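PDB 2WAW: MOBA relate protein from Mycobacterium sp., which is of unknown function but carries a MobA-like NTP transferase domain, so it probably belongs to the nucleotidyltransferases of the GT-A fold. Local coordinates for residues T7-A12 against E97-M102; Q48-L53 against K86-W91. All coordinates share one frame; numbering follows the deposited sequence.

In the fold
Both contacts build on the parallel half of the central mixed sheet, and their centres lie about 8 Å apart. Contact 1 joins two strands within the sheet, 6-12 and 98-103. Contact 2 lays helix 84-90 over strand 48-53, the neighbour of strand 6-12 on the side away from 98-103. Along the chain the order is 7-12, 48-53, 86-91, 97-102, so contact 2 is nested inside the loop that contact 1 closes. A hydrogen bond between Thr7 and Gln48 ties the two together. The pair thus forms part of the Rossmann-like core expected of a GT-A nucleotidyltransferase, with helix 84-90 packed across the adjoining parallel strands.

Contact 1 (T7-A12 against E97-M102); sequences TGVVLA and EGIVLM
Val9 meets two side chains of the neighbouring strand on one face of the sheet. Val9 CG2 approaches Ile99 CG2 at 4.0 Å, and these two side chains run obliquely past one another. Leu101 instead stands alongside Val9, pointing the same way, with CD2 3.9 Å from Val9 CB. Val9 CG1 lies anti to the backbone N (chi1 178°), which leaves CG2 beside the N and next to Ile99. Thr7 shares this face and brings CB to 4.0 Å from Ile99 CG2. On the other face Val10 meets Met102. In the conformer described, Val10 CG2 is 3.7 Å from Met102 CG, and the bent end of the methionine brings SD and CE close to the same methyl.

The backbones form a parallel ladder, twisted by 27°. Val9 is gripped through both its N-H and its C=O: Val9 N donates to Val100 O (2.8 Å), and Met102 N donates to Val9 O (3.0 Å). Leu11 N continues the ladder to Met102 O at 2.8 Å. Toward Thr7, Val100 N donates to Thr7 O, while the bond from Thr7 N to Gly98 O is weak. This is buried parallel pairing in the Rossmann-like core of the domain.

Helix 84-90 packs on the face of Val9, Ile99 and Leu101 through Ala88, Leu89 and Leu85, and helix 33-42 packs on the opposite face, against Val10 and Met102. Strand 48-53 flanks 6-12 along its other edge, where Gln48 hydrogen-bonds the hydroxyl of Thr7.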
loop_
_atom_site.group_PDB
_atom_site.type_symbol
_atom_site.label_atom_id
_atom_site.label_comp_id
_atom_site.label_asym_id
_atom_site.label_seq_id
_atom_site.Cartn_x
_atom_site.Cartn_y
_atom_site.Cartn_z
ATOM N N THR A 7 -1.990 -11.935 1.806
ATOM C CA THR A 7 -2.952 -10.863 2.052
ATOM C C THR A 7 -2.356 -9.552 1.576
ATOM O O THR A 7 -1.224 -9.239 1.923
ATOM C CB THR A 7 -3.289 -10.766 3.550
ATOM O OG1 THR A 7 -4.082 -11.903 3.915
ATOM C CG2 THR A 7 -4.089 -9.493 3.839
ATOM N N GLY A 8 -3.108 -8.810 0.772
ATOM C CA GLY A 8 -2.714 -7.449 0.398
ATOM C C GLY A 8 -3.229 -6.455 1.416
ATOM O O GLY A 8 -4.332 -6.608 1.924
ATOM N N VAL A 9 -2.429 -5.427 1.714
ATOM C CA VAL A 9 -2.822 -4.403 2.671
ATOM C C VAL A 9 -2.542 -3.053 2.003
ATOM O O VAL A 9 -1.392 -2.715 1.726
ATOM C CB VAL A 9 -2.006 -4.494 3.998
ATOM C CG1 VAL A 9 -2.416 -3.355 4.989
ATOM C CG2 VAL A 9 -2.156 -5.886 4.671
ATOM N N VAL A 10 -3.603 -2.308 1.735
ATOM C CA VAL A 10 -3.491 -0.975 1.171
ATOM C C VAL A 10 -3.660 0.019 2.312
ATOM O O VAL A 10 -4.749 0.117 2.915
ATOM C CB VAL A 10 -4.564 -0.741 0.102
ATOM C CG1 VAL A 10 -4.515 0.703 -0.412
ATOM C CG2 VAL A 10 -4.384 -1.685 -1.069
ATOM N N LEU A 11 -2.581 0.736 2.616
ATOM C CA LEU A 11 -2.592 1.731 3.707
ATOM C C LEU A 11 -3.114 3.045 3.157
ATOM O O LEU A 11 -2.469 3.677 2.303
ATOM C CB LEU A 11 -1.188 1.889 4.314
ATOM C CG LEU A 11 -0.602 0.579 4.853
ATOM C CD1 LEU A 11 0.885 0.793 5.174
ATOM C CD2 LEU A 11 -1.324 0.132 6.125
ATOM N N ALA A 12 -4.311 3.422 3.605
ATOM C CA ALA A 12 -5.008 4.590 3.046
ATOM C C ALA A 12 -5.599 5.497 4.119
ATOM O O ALA A 12 -6.603 6.173 3.887
ATOM C CB ALA A 12 -6.081 4.147 2.042
ATOM N N GLU A 97 0.845 -16.301 4.454
ATOM C CA GLU A 97 2.262 -16.519 4.786
ATOM C C GLU A 97 3.000 -15.179 4.931
ATOM O O GLU A 97 4.088 -15.102 5.495
ATOM C CB GLU A 97 2.956 -17.361 3.695
ATOM C CG GLU A 97 2.590 -18.848 3.717
ATOM C CD GLU A 97 3.076 -19.614 2.484
ATOM O OE1 GLU A 97 3.774 -19.032 1.617
ATOM O OE2 GLU A 97 2.756 -20.820 2.396
ATOM N N GLY A 98 2.397 -14.130 4.397
ATOM C CA GLY A 98 2.926 -12.781 4.544
ATOM C C GLY A 98 1.926 -11.807 3.970
ATOM O O GLY A 98 0.843 -12.206 3.491
ATOM N N ILE A 99 2.282 -10.528 4.019
ATOM C CA ILE A 99 1.450 -9.505 3.426
ATOM C C ILE A 99 2.240 -8.757 2.394
ATOM O O ILE A 99 3.466 -8.730 2.453
ATOM C CB ILE A 99 0.906 -8.494 4.466
ATOM C CG1 ILE A 99 2.066 -7.738 5.179
ATOM C CG2 ILE A 99 -0.083 -9.205 5.422
ATOM C CD1 ILE A 99 1.602 -6.665 6.191
ATOM N N VAL A 100 1.522 -8.147 1.464
ATOM C CA VAL A 100 2.085 -7.155 0.570
ATOM C C VAL A 100 1.502 -5.801 0.943
ATOM O O VAL A 100 0.272 -5.638 0.996
ATOM C CB VAL A 100 1.802 -7.498 -0.914
ATOM C CG1 VAL A 100 2.165 -6.317 -1.851
ATOM C CG2 VAL A 100 2.533 -8.766 -1.323
ATOM N N LEU A 101 2.391 -4.847 1.211
ATOM C CA LEU A 101 2.037 -3.482 1.636
ATOM C C LEU A 101 2.124 -2.502 0.506
ATOM O O LEU A 101 3.130 -2.446 -0.191
ATOM C CB LEU A 101 3.007 -3.016 2.732
ATOM C CG LEU A 101 2.982 -3.681 4.101
ATOM C CD1 LEU A 101 4.148 -3.142 4.919
ATOM C CD2 LEU A 101 1.653 -3.415 4.801
ATOM N N MET A 102 1.069 -1.716 0.341
ATOM C CA MET A 102 1.142 -0.628 -0.612
ATOM C C MET A 102 0.345 0.545 -0.089
ATOM O O MET A 102 -0.419 0.428 0.872
ATOM C CB MET A 102 0.639 -1.062 -1.970
ATOM C CG MET A 102 -0.846 -1.027 -2.084
ATOM S SD MET A 102 -1.319 -1.727 -3.655
ATOM C CE MET A 102 -1.631 -3.439 -3.194
#

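Contact 2 (Q48-L53 against K86-W91)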
loop_
_atom_site.group_PDB
_atom_site.type_symbol
_atom_site.label_atom_id
_atom_site.label_comp_id
_atom_site.label_asym_id
_atom_site.label_seq_id
_atom_site.Cartn_x
_atom_site.Cartn_y
_atom_site.Cartn_z
ATOM N N GLN A 48 -6.866 -12.162 0.164
ATOM C CA GLN A 48 -7.584 -11.233 1.014
ATOM C C GLN A 48 -7.017 -9.856 0.712
ATOM O O GLN A 48 -5.812 -9.735 0.486
ATOM C CB GLN A 48 -7.338 -11.582 2.490
ATOM C CG GLN A 48 -7.854 -10.544 3.493
ATOM C CD GLN A 48 -7.485 -10.866 4.918
ATOM O OE1 GLN A 48 -6.415 -11.440 5.196
ATOM N NE2 GLN A 48 -8.345 -10.463 5.842
ATOM N N LEU A 49 -7.865 -8.847 0.740
ATOM C CA LEU A 49 -7.431 -7.484 0.598
ATOM C C LEU A 49 -8.013 -6.595 1.685
ATOM O O LEU A 49 -9.159 -6.453 1.776
ATOM C CB LEU A 49 -7.791 -6.947 -0.782
ATOM C CG LEU A 49 -7.396 -5.534 -1.183
ATOM C CD1 LEU A 49 -5.911 -5.337 -1.057
ATOM C CD2 LEU A 49 -7.822 -5.298 -2.604
ATOM N N ILE A 50 -7.127 -5.990 2.453
ATOM C CA ILE A 50 -7.457 -5.090 3.544
ATOM C C ILE A 50 -7.131 -3.645 3.157
ATOM O O ILE A 50 -6.136 -3.391 2.586
ATOM C CB ILE A 50 -6.615 -5.398 4.789
ATOM C CG1 ILE A 50 -6.943 -6.783 5.349
ATOM C CG2 ILE A 50 -6.762 -4.320 5.837
ATOM C CD1 ILE A 50 -6.013 -7.225 6.367
ATOM N N VAL A 51 -8.042 -2.755 3.442
ATOM C CA VAL A 51 -7.794 -1.328 3.224
ATOM C C VAL A 51 -7.996 -0.599 4.537
ATOM O O VAL A 51 -9.016 -0.795 5.220
ATOM C CB VAL A 51 -8.763 -0.735 2.180
ATOM C CG1 VAL A 51 -8.357 0.720 1.798
ATOM C CG2 VAL A 51 -8.856 -1.642 0.959
ATOM N N THR A 52 -7.014 0.234 4.908
ATOM C CA THR A 52 -7.163 1.035 6.128
ATOM C C THR A 52 -7.595 2.442 5.768
ATOM O O THR A 52 -7.175 3.004 4.744
ATOM C CB THR A 52 -5.863 1.106 6.976
ATOM O OG1 THR A 52 -4.872 1.834 6.240
ATOM C CG2 THR A 52 -5.308 -0.305 7.281
ATOM N N LEU A 53 -8.443 3.001 6.621
ATOM C CA LEU A 53 -8.944 4.350 6.425
ATOM C C LEU A 53 -8.915 5.066 7.752
ATOM O O LEU A 53 -9.055 4.441 8.810
ATOM C CB LEU A 53 -10.375 4.307 5.883
ATOM C CG LEU A 53 -10.599 3.643 4.527
ATOM C CD1 LEU A 53 -12.081 3.580 4.217
ATOM C CD2 LEU A 53 -9.895 4.434 3.495
ATOM N N LYS A 86 -0.844 -1.421 12.501
ATOM C CA LYS A 86 -1.089 -2.176 13.741
ATOM C C LYS A 86 -2.466 -2.836 13.762
ATOM O O LYS A 86 -2.595 -4.028 14.055
ATOM C CB LYS A 86 -0.972 -1.266 14.971
ATOM C CG LYS A 86 0.419 -0.757 15.281
ATOM C CD LYS A 86 0.334 0.357 16.324
ATOM C CE LYS A 86 1.707 0.808 16.806
ATOM N NZ LYS A 86 2.253 -0.079 17.869
ATOM N N SER A 87 -3.496 -2.053 13.457
ATOM C CA SER A 87 -4.855 -2.578 13.409
ATOM C C SER A 87 -5.042 -3.573 12.261
ATOM O O SER A 87 -5.641 -4.618 12.444
ATOM C CB SER A 87 -5.863 -1.427 13.313
ATOM O OG SER A 87 -5.744 -0.558 14.439
ATOM N N ALA A 88 -4.502 -3.254 11.085
ATOM C CA ALA A 88 -4.668 -4.117 9.918
ATOM C C ALA A 88 -4.163 -5.525 10.173
ATOM O O ALA A 88 -4.788 -6.497 9.733
ATOM C CB ALA A 88 -3.975 -3.520 8.695
ATOM N N LEU A 89 -3.039 -5.638 10.891
ATOM C CA LEU A 89 -2.413 -6.945 11.136
ATOM C C LEU A 89 -3.360 -7.903 11.867
ATOM O O LEU A 89 -3.372 -9.130 11.620
ATOM C CB LEU A 89 -1.067 -6.779 11.879
ATOM C CG LEU A 89 0.077 -6.153 11.047
ATOM C CD1 LEU A 89 1.244 -5.728 11.932
ATOM C CD2 LEU A 89 0.567 -7.077 9.938
ATOM N N THR A 90 -4.174 -7.344 12.753
ATOM C CA THR A 90 -5.099 -8.156 13.549
ATOM C C THR A 90 -6.171 -8.854 12.680
ATOM O O THR A 90 -6.754 -9.875 13.079
ATOM C CB THR A 90 -5.727 -7.325 14.689
ATOM O OG1 THR A 90 -6.669 -6.385 14.161
ATOM C CG2 THR A 90 -4.647 -6.579 15.449
ATOM N N TRP A 91 -6.391 -8.303 11.487
ATOM C CA TRP A 91 -7.377 -8.786 10.511
ATOM C C TRP A 91 -6.830 -9.765 9.474
ATOM O O TRP A 91 -7.603 -10.352 8.714
ATOM C CB TRP A 91 -7.952 -7.610 9.730
ATOM C CG TRP A 91 -8.954 -6.781 10.438
ATOM C CD1 TRP A 91 -8.737 -5.961 11.513
ATOM C CD2 TRP A 91 -10.330 -6.624 10.076
ATOM N NE1 TRP A 91 -9.913 -5.333 11.866
ATOM C CE2 TRP A 91 -10.904 -5.716 10.998
ATOM C CE3 TRP A 91 -11.139 -7.172 9.069
ATOM C CZ2 TRP A 91 -12.259 -5.347 10.947
ATOM C CZ3 TRP A 91 -12.487 -6.804 9.016
ATOM C CH2 TRP A 91 -13.029 -5.898 9.951
#
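Helix 84-90 packs on a face of the parallel sheet, as helices do in an alpha/beta sandwich of the Rossmann-like kind. Here it meets strand 48-53 through Gln48, Ile50 and Thr52, every second residue of the strand. The contact is buried at its centre, while Trp91 lies at an exposed margin.

Ala88 faces the strand. Ala88 CB lies 3.8 Å from Thr52 CG2 and 4.1 Å from Ile50 CG2, so one methyl touches two branched side chains. Such a small side chain lets the helix backbone come close: the CA atoms of Ala88 and Thr52 are 6.9 Å apart. Ile50 sends its two branches to different places. CG2 goes to Ala88 CB, while Ile50 CD1 lies 3.7 Å from Ala88 O and 3.9 Å from Trp91 CB. Ile50 and Trp91 pass each other at a slant, and the Trp91 side chain also touches Asp70 and Val72 of strand 70-73.

In Thr52 OG1 sits between the backbone N and the carbonyl carbon (chi1 67°), which leaves the methyl, anti to the carbonyl carbon, to meet Ala88. The hydroxyl binds Ser84 earlier in the same helix, and also Ala12 N.

Gln48 supplies the polar link. Its chain is extended, with CG anti to the backbone N (chi1 171°), and its amide is shared among several partners. OE1 binds Thr7 and the backbone N of Asp93; NE2 also binds Asp70. Across the contact, Gln48 NE2 donates to Trp91 O at 3.0 Å, with the oxygen near the plane of the amide but the nitrogen 36° out of the carbonyl plane.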